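Local coordinates for protein endonuclease V (Bacillus subtilis, PDB 3GA2) that probably repairs deaminated DNA by cutting the strand at the second phosphodiester bond 3' to a deoxyinosine, with magnesium as cofactor, at residues A[45-50]-A[93-98]. The protein carries 1 engineered substitution. Numbering follows the deposited sequence.
Sequences VDLAYW and FRELPL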
loop_
_atom_site.group_PDB
_atom_site.type_symbol
_atom_site.label_atom_id
_atom_site.label_comp_id
_atom_site.label_asym_id
_atom_site.label_seq_id
_atom_site.Cartn_x
_atom_site.Cartn_y
_atom_site.Cartn_z
ATOM N N VAL A 45 -2.696 5.467 -1.339
ATOM C CA VAL A 45 -3.445 4.610 -2.245
ATOM C C VAL A 45 -4.331 3.635 -1.484
ATOM O O VAL A 45 -3.900 3.007 -0.511
ATOM C CB VAL A 45 -2.498 3.766 -3.134
ATOM C CG1 VAL A 45 -3.279 3.115 -4.267
ATOM C CG2 VAL A 45 -1.382 4.638 -3.684
ATOM N N ASP A 46 -5.574 3.514 -1.920
ATOM C CA ASP A 46 -6.478 2.568 -1.296
ATOM C C ASP A 46 -7.426 2.045 -2.366
ATOM O O ASP A 46 -7.538 2.628 -3.448
ATOM C CB ASP A 46 -7.243 3.213 -0.135
ATOM C CG ASP A 46 -7.612 2.206 0.943
ATOM O OD1 ASP A 46 -7.751 2.606 2.124
ATOM O OD2 ASP A 46 -7.760 1.012 0.605
ATOM N N LEU A 47 -8.099 0.942 -2.053
ATOM C CA LEU A 47 -9.015 0.286 -2.978
ATOM C C LEU A 47 -10.229 -0.214 -2.204
ATOM O O LEU A 47 -10.098 -0.661 -1.063
ATOM C CB LEU A 47 -8.305 -0.905 -3.622
ATOM C CG LEU A 47 -8.659 -1.410 -5.021
ATOM C CD1 LEU A 47 -10.100 -1.087 -5.369
ATOM C CD2 LEU A 47 -7.716 -0.774 -6.011
ATOM N N ALA A 48 -11.405 -0.130 -2.820
ATOM C CA ALA A 48 -12.644 -0.593 -2.196
ATOM C C ALA A 48 -13.420 -1.451 -3.187
ATOM O O ALA A 48 -13.427 -1.169 -4.383
ATOM C CB ALA A 48 -13.489 0.591 -1.751
ATOM N N TYR A 49 -14.074 -2.496 -2.683
ATOM C CA TYR A 49 -14.839 -3.408 -3.528
ATOM C C TYR A 49 -16.265 -3.586 -3.032
ATOM O O TYR A 49 -16.563 -3.326 -1.866
ATOM C CB TYR A 49 -14.159 -4.779 -3.581
ATOM C CG TYR A 49 -12.679 -4.714 -3.856
ATOM C CD1 TYR A 49 -11.777 -4.370 -2.849
ATOM C CD2 TYR A 49 -12.179 -4.976 -5.129
ATOM C CE1 TYR A 49 -10.413 -4.287 -3.104
ATOM C CE2 TYR A 49 -10.818 -4.896 -5.394
ATOM C CZ TYR A 49 -9.941 -4.551 -4.378
ATOM O OH TYR A 49 -8.594 -4.460 -4.636
ATOM N N TRP A 50 -17.139 -4.045 -3.925
ATOM C CA TRP A 50 -18.541 -4.270 -3.589
ATOM C C TRP A 50 -19.211 -5.126 -4.660
ATOM O O TRP A 50 -18.802 -5.115 -5.819
ATOM C CB TRP A 50 -19.273 -2.935 -3.478
ATOM C CG TRP A 50 -19.521 -2.290 -4.803
ATOM C CD1 TRP A 50 -20.663 -2.362 -5.549
ATOM C CD2 TRP A 50 -18.593 -1.509 -5.563
ATOM N NE1 TRP A 50 -20.502 -1.675 -6.729
ATOM C CE2 TRP A 50 -19.242 -1.142 -6.763
ATOM C CE3 TRP A 50 -17.275 -1.086 -5.348
ATOM C CZ2 TRP A 50 -18.615 -0.369 -7.746
ATOM C CZ3 TRP A 50 -16.652 -0.318 -6.326
ATOM C CH2 TRP A 50 -17.324 0.033 -7.512
ATOM N N PHE A 93 -2.258 -8.782 -7.879
ATOM C CA PHE A 93 -2.396 -8.866 -9.330
ATOM C C PHE A 93 -3.736 -8.336 -9.827
ATOM O O PHE A 93 -3.806 -7.717 -10.889
ATOM C CB PHE A 93 -2.200 -10.305 -9.823
ATOM C CG PHE A 93 -0.780 -10.789 -9.729
ATOM C CD1 PHE A 93 -0.255 -11.218 -8.514
ATOM C CD2 PHE A 93 0.038 -10.809 -10.855
ATOM C CE1 PHE A 93 1.063 -11.662 -8.422
ATOM C CE2 PHE A 93 1.357 -11.249 -10.773
ATOM C CZ PHE A 93 1.871 -11.678 -9.554
ATOM N N ARG A 94 -4.803 -8.567 -9.073
ATOM C CA ARG A 94 -6.099 -8.070 -9.510
ATOM C C ARG A 94 -6.380 -6.648 -9.047
ATOM O O ARG A 94 -7.483 -6.137 -9.231
ATOM C CB ARG A 94 -7.228 -9.004 -9.062
ATOM C CG ARG A 94 -7.264 -9.351 -7.594
ATOM C CD ARG A 94 -8.523 -10.162 -7.289
ATOM N NE ARG A 94 -8.503 -10.748 -5.952
ATOM C CZ ARG A 94 -7.748 -11.783 -5.599
ATOM N NH1 ARG A 94 -6.945 -12.358 -6.486
ATOM N NH2 ARG A 94 -7.798 -12.246 -4.357
ATOM N N GLU A 95 -5.379 -6.007 -8.451
ATOM C CA GLU A 95 -5.540 -4.633 -7.984
ATOM C C GLU A 95 -4.680 -3.692 -8.813
ATOM O O GLU A 95 -5.080 -2.571 -9.101
ATOM C CB GLU A 95 -5.133 -4.511 -6.515
ATOM C CG GLU A 95 -5.944 -5.358 -5.564
ATOM C CD GLU A 95 -5.548 -5.126 -4.119
ATOM O OE1 GLU A 95 -4.354 -5.289 -3.797
ATOM O OE2 GLU A 95 -6.433 -4.784 -3.308
ATOM N N LEU A 96 -3.501 -4.168 -9.197
ATOM C CA LEU A 96 -2.562 -3.379 -9.973
ATOM C C LEU A 96 -3.160 -2.657 -11.177
ATOM O O LEU A 96 -2.902 -1.470 -11.377
ATOM C CB LEU A 96 -1.384 -4.250 -10.402
ATOM C CG LEU A 96 -0.136 -4.151 -9.516
ATOM C CD1 LEU A 96 -0.539 -4.168 -8.052
ATOM C CD2 LEU A 96 0.816 -5.305 -9.829
ATOM N N PRO A 97 -3.965 -3.354 -11.995
ATOM C CA PRO A 97 -4.560 -2.689 -13.162
ATOM C C PRO A 97 -5.272 -1.381 -12.793
ATOM O O PRO A 97 -5.073 -0.354 -13.442
ATOM C CB PRO A 97 -5.506 -3.756 -13.716
ATOM C CG PRO A 97 -4.742 -5.026 -13.420
ATOM C CD PRO A 97 -4.293 -4.789 -11.987
ATOM N N LEU A 98 -6.089 -1.414 -11.746
ATOM C CA LEU A 98 -6.787 -0.209 -11.311
ATOM C C LEU A 98 -5.812 0.801 -10.711
ATOM O O LEU A 98 -5.987 2.010 -10.867
ATOM C CB LEU A 98 -7.870 -0.547 -10.283
ATOM C CG LEU A 98 -9.137 -1.184 -10.863
ATOM C CD1 LEU A 98 -10.066 -1.620 -9.750
ATOM C CD2 LEU A 98 -9.821 -0.177 -11.774
#
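In the RNase H-like core of endonuclease V, strand 41-52 meets residues 93-98, at the start of helix 96-105, through a tyrosine-glutamate hydrogen bond, with a leucine pair beside it. The hydroxyl of Tyr-49 donates to Glu-95, with OH 2.6 Å from OE2, and reaches the anti lone pair of that oxygen, on the side away from OE1. Glu-95 OE2 sits at the ring edge, near its plane, and the carboxylate is nearly coplanar with the ring (17°), although the two side chains run across each other at about a right angle. Glu-95 starts out past the strand rather than at it; with CG anti to its carbonyl carbon (chi1 -61°) and an extended chain beyond, the carboxylate is carried over to the phenol. Leu-47, two residues before Tyr-49 and on the same side of the strand, lays CD1 3.6 Å above one face of the ring, toward its rim. Its other methyl, CD2, lies 4.3 Å from Leu-98 CB, a loose apolar touch that Cys-60 of the neighbouring strand 55-66 extends by contacting both leucines. A phenylalanine in place of Tyr-49 would probably leave the buried Glu-95 carboxylate without this donor and its OE2 less firmly oriented. The neighbouring Asp-46 takes no part in this contact: its OD2 accepts the backbone N-H of Leu-47 at 2.7 Å, while OD1 lies close to the acidic oxygens of Asp-116 and Asp-223. Asp-46 and Asp-116 are predicted magnesium ligands, and such a cluster of carboxylates on the central strands is the hallmark of RNase H-like nucleases; the strand that holds Asp-46 is covered here by the start of helix 96-105 and the residues just before it.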